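Local coordinates for protein rhamnosidase B (Bacillus sp., PDB 2OKX) that hydrolyses alpha-L-rhamnosides as a glycoside hydrolase of family 78, releasing terminal alpha-L-rhamnose, probably with inversion at the anomeric carbon, at residues F565-P569 with S570-V574; V99-F102 with Y103-R106; T549-I552 with S553-T556. One frame throughout, in Å; residues are numbered along the deposited sequence.

Contact 1 of 3, residues F565-P569 with S570-V574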
ATOM      1  N   PHE A 565       6.264   6.523   4.002  1.00 19.39           N
ATOM      2  CA  PHE A 565       5.449   6.924   2.865  1.00 19.03           C
ATOM      3  C   PHE A 565       4.995   5.580   2.303  1.00 20.09           C
ATOM      4  O   PHE A 565       5.689   4.576   2.478  1.00 19.91           O
ATOM      5  CB  PHE A 565       6.290   7.637   1.797  1.00 18.22           C
ATOM      6  CG  PHE A 565       6.659   9.047   2.151  1.00 20.02           C
ATOM      7  CD1 PHE A 565       7.975   9.381   2.453  1.00 20.31           C
ATOM      8  CD2 PHE A 565       5.692  10.046   2.166  1.00 20.96           C
ATOM      9  CE1 PHE A 565       8.324  10.697   2.767  1.00 20.95           C
ATOM     10  CE2 PHE A 565       6.029  11.366   2.478  1.00 19.95           C
ATOM     11  CZ  PHE A 565       7.350  11.689   2.780  1.00 21.66           C
ATOM     12  N   VAL A 566       3.838   5.539   1.654  1.00 17.67           N
ATOM     13  CA  VAL A 566       3.370   4.297   1.048  1.00 17.50           C
ATOM     14  C   VAL A 566       2.836   4.629  -0.335  1.00 18.26           C
ATOM     15  O   VAL A 566       2.514   5.785  -0.621  1.00 19.35           O
ATOM     16  CB  VAL A 566       2.252   3.597   1.881  1.00 18.75           C
ATOM     17  CG1 VAL A 566       2.807   3.142   3.215  1.00 18.74           C
ATOM     18  CG2 VAL A 566       1.072   4.530   2.082  1.00 19.27           C
ATOM     19  N   ASP A 567       2.775   3.629  -1.202  1.00 17.26           N
ATOM     20  CA  ASP A 567       2.275   3.836  -2.554  1.00 18.23           C
ATOM     21  C   ASP A 567       0.791   4.193  -2.513  1.00 18.70           C
ATOM     22  O   ASP A 567       0.351   5.118  -3.195  1.00 18.47           O
ATOM     23  CB  ASP A 567       2.509   2.578  -3.410  1.00 17.44           C
ATOM     24  CG  ASP A 567       1.854   1.328  -2.824  1.00 20.17           C
ATOM     25  OD1 ASP A 567       1.777   1.215  -1.583  1.00 20.52           O
ATOM     26  OD2 ASP A 567       1.438   0.444  -3.609  1.00 18.94           O
ATOM     27  N   CYS A 568       0.028   3.466  -1.702  1.00 17.67           N
ATOM     28  CA  CYS A 568      -1.404   3.708  -1.568  1.00 18.68           C
ATOM     29  C   CYS A 568      -1.936   3.125  -0.256  1.00 19.27           C
ATOM     30  O   CYS A 568      -1.309   2.259   0.349  1.00 19.78           O
ATOM     31  CB  CYS A 568      -2.165   3.099  -2.754  1.00 18.13           C
ATOM     32  SG  CYS A 568      -1.951   1.310  -2.959  1.00 21.59           S
ATOM     33  N   PRO A 569      -3.103   3.603   0.200  1.00 18.76           N
ATOM     34  CA  PRO A 569      -3.700   3.117   1.448  1.00 18.39           C
ATOM     35  C   PRO A 569      -4.601   1.889   1.293  1.00 18.50           C
ATOM     36  O   PRO A 569      -4.925   1.222   2.277  1.00 17.82           O
ATOM     37  CB  PRO A 569      -4.484   4.328   1.929  1.00 19.22           C
ATOM     38  CG  PRO A 569      -5.032   4.865   0.630  1.00 18.43           C
ATOM     39  CD  PRO A 569      -3.827   4.788  -0.302  1.00 19.06           C
ATOM     40  N   SER A 570      -5.004   1.592   0.062  1.00 19.54           N
ATOM     41  CA  SER A 570      -5.892   0.462  -0.181  1.00 18.78           C
ATOM     42  C   SER A 570      -5.193  -0.856  -0.509  1.00 19.83           C
ATOM     43  O   SER A 570      -5.016  -1.701   0.371  1.00 19.48           O
ATOM     44  CB  SER A 570      -6.889   0.808  -1.294  1.00 20.93           C
ATOM     45  OG  SER A 570      -6.222   1.164  -2.493  1.00 24.00           O
ATOM     46  N   TYR A 571      -4.787  -1.027  -1.765  1.00 18.73           N
ATOM     47  CA  TYR A 571      -4.150  -2.267  -2.199  1.00 20.08           C
ATOM     48  C   TYR A 571      -2.866  -2.711  -1.508  1.00 21.95           C
ATOM     49  O   TYR A 571      -2.734  -3.890  -1.168  1.00 21.47           O
ATOM     50  CB  TYR A 571      -3.886  -2.245  -3.713  1.00 20.36           C
ATOM     51  CG  TYR A 571      -5.138  -2.146  -4.556  1.00 20.81           C
ATOM     52  CD1 TYR A 571      -5.702  -0.908  -4.860  1.00 20.80           C
ATOM     53  CD2 TYR A 571      -5.793  -3.295  -5.000  1.00 20.11           C
ATOM     54  CE1 TYR A 571      -6.891  -0.814  -5.579  1.00 20.85           C
ATOM     55  CE2 TYR A 571      -6.984  -3.216  -5.716  1.00 20.18           C
ATOM     56  CZ  TYR A 571      -7.529  -1.975  -6.000  1.00 21.27           C
ATOM     57  OH  TYR A 571      -8.731  -1.891  -6.664  1.00 20.29           O
ATOM     58  N   GLU A 572      -1.930  -1.793  -1.272  1.00 19.80           N
ATOM     59  CA  GLU A 572      -0.651  -2.206  -0.703  1.00 20.19           C
ATOM     60  C   GLU A 572      -0.167  -1.659   0.644  1.00 20.94           C
ATOM     61  O   GLU A 572       0.271  -2.440   1.494  1.00 18.61           O
ATOM     62  CB  GLU A 572       0.437  -1.988  -1.763  1.00 20.06           C
ATOM     63  CG  GLU A 572      -0.043  -2.319  -3.181  1.00 19.17           C
ATOM     64  CD  GLU A 572       1.089  -2.491  -4.181  1.00 20.88           C
ATOM     65  OE1 GLU A 572       0.814  -2.463  -5.401  1.00 21.24           O
ATOM     66  OE2 GLU A 572       2.247  -2.668  -3.754  1.00 22.68           O
ATOM     67  N   GLN A 573      -0.228  -0.342   0.841  1.00 17.54           N
ATOM     68  CA  GLN A 573       0.248   0.260   2.090  1.00 18.70           C
ATOM     69  C   GLN A 573       1.738  -0.070   2.234  1.00 20.24           C
ATOM     70  O   GLN A 573       2.251  -0.261   3.342  1.00 21.09           O
ATOM     71  CB  GLN A 573      -0.535  -0.295   3.288  1.00 19.54           C
ATOM     72  CG  GLN A 573      -2.000   0.146   3.343  1.00 19.47           C
ATOM     73  CD  GLN A 573      -2.835  -0.671   4.324  1.00 19.05           C
ATOM     74  OE1 GLN A 573      -2.357  -1.074   5.384  1.00 19.62           O
ATOM     75  NE2 GLN A 573      -4.099  -0.898   3.976  1.00 17.91           N
ATOM     76  N   VAL A 574       2.420  -0.123   1.093  1.00 19.11           N
ATOM     77  CA  VAL A 574       3.844  -0.450   1.030  1.00 19.33           C
ATOM     78  C   VAL A 574       4.747   0.752   0.767  1.00 19.43           C
ATOM     79  O   VAL A 574       4.417   1.626  -0.036  1.00 16.00           O
ATOM     80  CB  VAL A 574       4.107  -1.496  -0.087  1.00 19.94           C
ATOM     81  CG1 VAL A 574       5.609  -1.707  -0.283  1.00 20.75           C
ATOM     82  CG2 VAL A 574       3.439  -2.817   0.272  1.00 20.37           C
TER

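Contact 2 of 3, residues V99-F102 with Y103-R106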
ATOM      1  N   VAL A  99       3.577 -15.222   8.146  1.00 26.51           N
ATOM      2  CA  VAL A  99       3.800 -15.225   6.702  1.00 25.00           C
ATOM      3  C   VAL A  99       4.466 -13.906   6.329  1.00 25.86           C
ATOM      4  O   VAL A  99       4.067 -12.848   6.818  1.00 25.62           O
ATOM      5  CB  VAL A  99       2.459 -15.338   5.938  1.00 25.47           C
ATOM      6  CG1 VAL A  99       2.693 -15.259   4.437  1.00 25.44           C
ATOM      7  CG2 VAL A  99       1.763 -16.638   6.299  1.00 25.51           C
ATOM      8  N   SER A 100       5.483 -13.962   5.478  1.00 23.00           N
ATOM      9  CA  SER A 100       6.174 -12.742   5.065  1.00 24.54           C
ATOM     10  C   SER A 100       5.335 -11.940   4.069  1.00 23.41           C
ATOM     11  O   SER A 100       4.507 -12.503   3.357  1.00 23.20           O
ATOM     12  CB  SER A 100       7.524 -13.085   4.419  1.00 25.58           C
ATOM     13  OG  SER A 100       8.419 -13.691   5.341  1.00 25.84           O
ATOM     14  N   ASN A 101       5.536 -10.621   4.040  1.00 24.38           N
ATOM     15  CA  ASN A 101       4.836  -9.762   3.085  1.00 22.24           C
ATOM     16  C   ASN A 101       5.738  -8.588   2.685  1.00 22.03           C
ATOM     17  O   ASN A 101       6.943  -8.625   2.938  1.00 22.01           O
ATOM     18  CB  ASN A 101       3.478  -9.271   3.632  1.00 19.07           C
ATOM     19  CG  ASN A 101       3.590  -8.521   4.954  1.00 20.16           C
ATOM     20  OD1 ASN A 101       4.458  -7.667   5.135  1.00 20.90           O
ATOM     21  ND2 ASN A 101       2.682  -8.825   5.878  1.00 21.42           N
ATOM     22  N   PHE A 102       5.168  -7.562   2.059  1.00 22.45           N
ATOM     23  CA  PHE A 102       5.946  -6.409   1.597  1.00 22.00           C
ATOM     24  C   PHE A 102       6.340  -5.398   2.676  1.00 22.18           C
ATOM     25  O   PHE A 102       6.995  -4.400   2.372  1.00 22.29           O
ATOM     26  CB  PHE A 102       5.193  -5.664   0.485  1.00 21.29           C
ATOM     27  CG  PHE A 102       5.062  -6.431  -0.809  1.00 22.43           C
ATOM     28  CD1 PHE A 102       5.033  -7.823  -0.827  1.00 22.32           C
ATOM     29  CD2 PHE A 102       4.849  -5.747  -2.005  1.00 21.67           C
ATOM     30  CE1 PHE A 102       4.782  -8.525  -2.015  1.00 24.37           C
ATOM     31  CE2 PHE A 102       4.596  -6.432  -3.195  1.00 24.36           C
ATOM     32  CZ  PHE A 102       4.560  -7.828  -3.200  1.00 25.43           C
ATOM     33  N   TYR A 103       5.920  -5.621   3.920  1.00 22.34           N
ATOM     34  CA  TYR A 103       6.293  -4.717   5.008  1.00 22.23           C
ATOM     35  C   TYR A 103       6.547  -5.459   6.317  1.00 23.56           C
ATOM     36  O   TYR A 103       6.495  -4.880   7.406  1.00 22.21           O
ATOM     37  CB  TYR A 103       5.249  -3.595   5.208  1.00 21.16           C
ATOM     38  CG  TYR A 103       3.782  -3.996   5.292  1.00 22.58           C
ATOM     39  CD1 TYR A 103       3.306  -4.808   6.327  1.00 21.01           C
ATOM     40  CD2 TYR A 103       2.854  -3.489   4.375  1.00 22.49           C
ATOM     41  CE1 TYR A 103       1.942  -5.098   6.448  1.00 20.04           C
ATOM     42  CE2 TYR A 103       1.492  -3.771   4.489  1.00 23.59           C
ATOM     43  CZ  TYR A 103       1.042  -4.575   5.530  1.00 22.90           C
ATOM     44  OH  TYR A 103      -0.306  -4.838   5.653  1.00 21.67           O
ATOM     45  N   TYR A 104       6.853  -6.746   6.189  1.00 23.29           N
ATOM     46  CA  TYR A 104       7.127  -7.600   7.333  1.00 22.49           C
ATOM     47  C   TYR A 104       7.855  -8.865   6.895  1.00 23.00           C
ATOM     48  O   TYR A 104       7.452  -9.519   5.936  1.00 19.53           O
ATOM     49  CB  TYR A 104       5.816  -7.982   8.036  1.00 23.84           C
ATOM     50  CG  TYR A 104       5.974  -9.107   9.040  1.00 22.16           C
ATOM     51  CD1 TYR A 104       5.649 -10.421   8.701  1.00 24.07           C
ATOM     52  CD2 TYR A 104       6.497  -8.863  10.309  1.00 22.68           C
ATOM     53  CE1 TYR A 104       5.848 -11.475   9.605  1.00 22.74           C
ATOM     54  CE2 TYR A 104       6.699  -9.903  11.221  1.00 23.97           C
ATOM     55  CZ  TYR A 104       6.374 -11.205  10.861  1.00 25.46           C
ATOM     56  OH  TYR A 104       6.585 -12.228  11.756  1.00 25.99           O
ATOM     57  N   LEU A 105       8.940  -9.194   7.590  1.00 23.24           N
ATOM     58  CA  LEU A 105       9.697 -10.405   7.285  1.00 25.28           C
ATOM     59  C   LEU A 105       9.420 -11.395   8.409  1.00 25.40           C
ATOM     60  O   LEU A 105       9.632 -11.088   9.584  1.00 24.70           O
ATOM     61  CB  LEU A 105      11.198 -10.108   7.185  1.00 26.04           C
ATOM     62  CG  LEU A 105      11.653  -9.369   5.918  1.00 27.25           C
ATOM     63  CD1 LEU A 105      11.253  -7.894   5.989  1.00 27.98           C
ATOM     64  CD2 LEU A 105      13.162  -9.489   5.781  1.00 26.94           C
ATOM     65  N   ARG A 106       8.931 -12.575   8.047  1.00 25.43           N
ATOM     66  CA  ARG A 106       8.594 -13.594   9.032  1.00 25.20           C
ATOM     67  C   ARG A 106       9.675 -13.829  10.083  1.00 26.90           C
ATOM     68  O   ARG A 106      10.844 -14.055   9.760  1.00 26.47           O
ATOM     69  CB  ARG A 106       8.276 -14.926   8.349  1.00 26.05           C
ATOM     70  CG  ARG A 106       7.593 -15.917   9.283  1.00 25.52           C
ATOM     71  CD  ARG A 106       7.518 -17.322   8.716  1.00 24.33           C
ATOM     72  NE  ARG A 106       6.732 -18.188   9.591  1.00 25.13           N
ATOM     73  CZ  ARG A 106       6.530 -19.485   9.386  1.00 26.37           C
ATOM     74  NH1 ARG A 106       7.061 -20.084   8.327  1.00 26.92           N
ATOM     75  NH2 ARG A 106       5.782 -20.180  10.233  1.00 24.45           N
TER

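Contact 3 of 3, residues T549-I552 with S553-T556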
ATOM      1  N   THR A 549      -7.514  20.636  -7.611  1.00 14.73           N
ATOM      2  CA  THR A 549      -6.460  19.671  -7.893  1.00 14.52           C
ATOM      3  C   THR A 549      -5.446  19.696  -6.757  1.00 14.72           C
ATOM      4  O   THR A 549      -4.881  18.661  -6.407  1.00 13.70           O
ATOM      5  CB  THR A 549      -5.729  19.946  -9.245  1.00 16.45           C
ATOM      6  OG1 THR A 549      -4.947  21.143  -9.148  1.00 20.78           O
ATOM      7  CG2 THR A 549      -6.739  20.092 -10.384  1.00 14.59           C
ATOM      8  N   TRP A 550      -5.230  20.875  -6.178  1.00 11.67           N
ATOM      9  CA  TRP A 550      -4.293  21.011  -5.062  1.00 13.22           C
ATOM     10  C   TRP A 550      -4.879  20.293  -3.844  1.00 13.85           C
ATOM     11  O   TRP A 550      -4.177  19.593  -3.113  1.00 14.52           O
ATOM     12  CB  TRP A 550      -4.072  22.493  -4.716  1.00 12.21           C
ATOM     13  CG  TRP A 550      -2.909  22.713  -3.777  1.00 12.36           C
ATOM     14  CD1 TRP A 550      -1.592  22.905  -4.122  1.00 12.95           C
ATOM     15  CD2 TRP A 550      -2.948  22.706  -2.345  1.00 14.38           C
ATOM     16  NE1 TRP A 550      -0.815  23.019  -2.989  1.00 14.44           N
ATOM     17  CE2 TRP A 550      -1.622  22.901  -1.886  1.00 13.71           C
ATOM     18  CE3 TRP A 550      -3.975  22.550  -1.402  1.00 15.65           C
ATOM     19  CZ2 TRP A 550      -1.301  22.946  -0.527  1.00 14.52           C
ATOM     20  CZ3 TRP A 550      -3.652  22.593  -0.049  1.00 17.56           C
ATOM     21  CH2 TRP A 550      -2.328  22.790   0.374  1.00 15.25           C
ATOM     22  N   GLU A 551      -6.176  20.483  -3.636  1.00 13.76           N
ATOM     23  CA  GLU A 551      -6.889  19.875  -2.521  1.00 17.04           C
ATOM     24  C   GLU A 551      -6.781  18.343  -2.551  1.00 14.96           C
ATOM     25  O   GLU A 551      -6.448  17.726  -1.546  1.00 15.50           O
ATOM     26  CB  GLU A 551      -8.358  20.311  -2.571  1.00 19.53           C
ATOM     27  CG  GLU A 551      -9.173  19.992  -1.336  1.00 30.87           C
ATOM     28  CD  GLU A 551      -8.682  20.726  -0.100  1.00 35.49           C
ATOM     29  OE1 GLU A 551      -8.327  21.921  -0.206  1.00 36.96           O
ATOM     30  OE2 GLU A 551      -8.664  20.106   0.981  1.00 40.48           O
ATOM     31  N   ILE A 552      -7.049  17.717  -3.693  1.00 14.83           N
ATOM     32  CA  ILE A 552      -6.953  16.261  -3.729  1.00 16.17           C
ATOM     33  C   ILE A 552      -5.502  15.792  -3.659  1.00 15.21           C
ATOM     34  O   ILE A 552      -5.223  14.701  -3.160  1.00 16.29           O
ATOM     35  CB  ILE A 552      -7.656  15.642  -4.972  1.00 15.62           C
ATOM     36  CG1 ILE A 552      -6.969  16.067  -6.266  1.00 15.88           C
ATOM     37  CG2 ILE A 552      -9.121  16.049  -4.981  1.00 16.42           C
ATOM     38  CD1 ILE A 552      -7.517  15.337  -7.495  1.00 18.43           C
ATOM     39  N   SER A 553      -4.575  16.616  -4.141  1.00 13.31           N
ATOM     40  CA  SER A 553      -3.161  16.254  -4.082  1.00 13.82           C
ATOM     41  C   SER A 553      -2.709  16.229  -2.622  1.00 13.33           C
ATOM     42  O   SER A 553      -1.943  15.359  -2.209  1.00 16.26           O
ATOM     43  CB  SER A 553      -2.307  17.260  -4.868  1.00 15.56           C
ATOM     44  OG  SER A 553      -2.553  17.172  -6.266  1.00 15.78           O
ATOM     45  N   ARG A 554      -3.184  17.195  -1.844  1.00 13.52           N
ATOM     46  CA  ARG A 554      -2.834  17.277  -0.430  1.00 14.05           C
ATOM     47  C   ARG A 554      -3.435  16.076   0.312  1.00 14.78           C
ATOM     48  O   ARG A 554      -2.772  15.441   1.134  1.00 14.49           O
ATOM     49  CB  ARG A 554      -3.382  18.583   0.160  1.00 14.89           C
ATOM     50  CG  ARG A 554      -2.814  18.994   1.519  1.00 20.57           C
ATOM     51  CD  ARG A 554      -3.841  18.899   2.644  1.00 21.78           C
ATOM     52  NE  ARG A 554      -5.093  19.619   2.380  1.00 21.63           N
ATOM     53  CZ  ARG A 554      -5.337  20.896   2.672  1.00 20.29           C
ATOM     54  NH1 ARG A 554      -6.523  21.417   2.379  1.00 21.21           N
ATOM     55  NH2 ARG A 554      -4.421  21.656   3.257  1.00 21.18           N
ATOM     56  N   HIS A 555      -4.695  15.766   0.024  1.00 14.19           N
ATOM     57  CA  HIS A 555      -5.347  14.645   0.696  1.00 15.49           C
ATOM     58  C   HIS A 555      -4.672  13.315   0.357  1.00 16.02           C
ATOM     59  O   HIS A 555      -4.490  12.463   1.225  1.00 15.99           O
ATOM     60  CB  HIS A 555      -6.830  14.586   0.326  1.00 14.72           C
ATOM     61  CG  HIS A 555      -7.614  13.635   1.174  1.00 20.09           C
ATOM     62  ND1 HIS A 555      -7.631  13.712   2.550  1.00 20.63           N
ATOM     63  CD2 HIS A 555      -8.388  12.574   0.846  1.00 20.22           C
ATOM     64  CE1 HIS A 555      -8.380  12.737   3.034  1.00 20.84           C
ATOM     65  NE2 HIS A 555      -8.851  12.033   2.020  1.00 17.84           N
ATOM     66  N   THR A 556      -4.295  13.141  -0.905  1.00 16.58           N
ATOM     67  CA  THR A 556      -3.638  11.910  -1.337  1.00 16.41           C
ATOM     68  C   THR A 556      -2.333  11.709  -0.562  1.00 17.93           C
ATOM     69  O   THR A 556      -2.020  10.609  -0.107  1.00 15.29           O
ATOM     70  CB  THR A 556      -3.294  11.956  -2.837  1.00 16.68           C
ATOM     71  OG1 THR A 556      -4.481  12.218  -3.592  1.00 15.44           O
ATOM     72  CG2 THR A 556      -2.687  10.624  -3.288  1.00 17.27           C
TER

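Contact 1 of 3, residues F565-P569 with S570-V574
Asp567 N gives its hydrogen to Val574 O at 2.8 Å, and the favour is returned by Val574 N, which reaches the side-chain OD1 of Asp567 at 3.1 Å, nearly along the C-O axis of that oxygen. Two bonds running in opposite senses thus clasp one residue pair, a worked example of a loop closed by a side chain doing the work of a backbone carbonyl. With chi1 at 58°, CG of Asp567 lies between its own backbone N and carbonyl carbon, which turns the carboxylate back toward the returning chain. The CA of Val566 adds a CH...O contact to Val574 O, and its CG1 rests against the carbonyl of Gln573.

Further round the turn the grips change in kind. The sulphur of Cys568 accepts from Glu572 N at 3.5 Å, a long bond as sulphur requires, while Gln573 N makes a weak, bent one to Cys568 O. The amide of Gln573 reaches over to Pro569, NE2 meeting Pro569 O at 2.8 Å from above the carbonyl plane; NE2 also serves Arg502 O, so this one nitrogen has two acceptors.

The remaining oxygen of Asp567 faces the other acid. OD2 lies 3.2 Å from OE2 of Glu572, the side chains crossing at about a right angle and their carboxylate planes 72° apart. Glu572 is held by a salt bridge from OE1 to Arg858 and by Trp576 NE1 on OE2. Glycerol, probably from the crystallisation liquor, hydrogen-bonds to Asp567 OD2 and to Glu572 OE1. Two carboxylates fixed at such close quarters within the glycosidase domain, with glycerol bound beside them, are consistent with a pocket built to receive sugar hydroxyls.

Contact 2 of 3, residues V99-F102 with Y103-R106
Asn101 and Tyr103 form an Asx turn at the tip of the loop joining strands 87-96 and 110-117 of the rhamnosidase N-terminal domain: the carboxamide OD1 of Asn101 accepts Tyr103 N at 2.8 Å. Asn101 has CG between its backbone N and carbonyl carbon (chi1 57°), the torsion that folds the oxygen back over the chain that follows.

Two more hydrogen bonds tie the arms below the tip. Asn101 N donates to Tyr104 O, 2.9 Å away. Lower down, a side chain stands in for a carbonyl, as Ser100 OG takes the N-H of Arg106 at 3.0 Å. Were Asn101 an alanine, Tyr103 N would probably lose its acceptor and the turn its side-chain clasp. Other polar groups bond beyond the two arms: Tyr103 OH to Gln148, Tyr104 OH to Asp47 and to Gly107 N, and the guanidinium of Arg106 to Asn235 and Ser18.

The van der Waals contacts centre on the same carboxamide. The Tyr103 ring approaches it obliquely, CD1 lying 3.3 Å from Asn101 OD1, while CB of Tyr104 closes on that oxygen at 3.2 Å. The amide plane is turned 64° from the Tyr103 ring and 58° from that of Tyr104. Val99 O meets the Tyr104 ring at its edge, in plane, 3.5 Å from CD1.

Contact 3 of 3, residues T549-I552 with S553-T556
Glu551 and Arg554, three residues apart on helix 544-559, are joined by a salt bridge in which NH1 of Arg554 meets OE2 of Glu551 at 2.9 Å. The bond is nearly straight at 169°. It leaves NH1 in the guanidinium plane and arrives on the syn side of OE2, somewhat out of the carboxylate plane. The two side chains lie side by side, with Glu551 bent at chi2 and Arg554 at chi2 and chi3, bends that bring the charged ends together over a single turn.

Two hydroxyls supply the next layer. Thr556 OG1 donates to Ile552 O at 2.6 Å, its chi1 of -56° setting it beside its own backbone N, and that N-H reaches the same carbonyl from the opposite face. Ser553 repeats the pattern nearly one turn earlier: its OG, 2.8 Å from Thr549 O, and its N-H share that oxygen from opposite faces. Both carbonyls therefore carry two donors. Thr556 OG1 in addition accepts from Cys839 N, linking the helix to a neighbouring loop.

Outside these bonds lies the packing. The rim of the Trp550 indole comes up to the guanidinium of Arg554, CZ3 standing 3.5 Å from NH2 over one face of the group; with the planes 77° apart this is not a parallel stack. The arginine's CB lies over one face of the indole, with CG 4.0 Å from Trp550 CH2. Beyond these, Thr549 and Ile552 pack on helix 817-833, and Trp550 touches helices 577-590 and 868-876. Hydroxyls folded back on carbonyls four residues earlier are common in alpha helices at large; it is the packing of one side of this helix against other helices that fits the (alpha/alpha)6 barrel of the six-hairpin glycosidases.

Overall arrangement
Contact 3 belongs to a helix, and contact 1 to the loop that follows it within the glycosidase domain; their centres lie 16 Å apart and their nearest atoms about 6 Å. Strand 446-448 spans part of that gap, since Glu446 touches Pro569 and also accepts His555 NE2. Contact 2 arrives from the N-terminal domain and packs directly on contact 1, with Phe102 CB 3.4 Å from Val574 CG2 and the Tyr103 ring against the carbonyls of Glu572 and Gln573. The centres of contacts 1 and 2 lie 15 Å apart. Gln148 joins the two again, bonded to Tyr103 OH and weakly to Gln573. Glycerol lies near both, consistent with a pocket where the two domains meet.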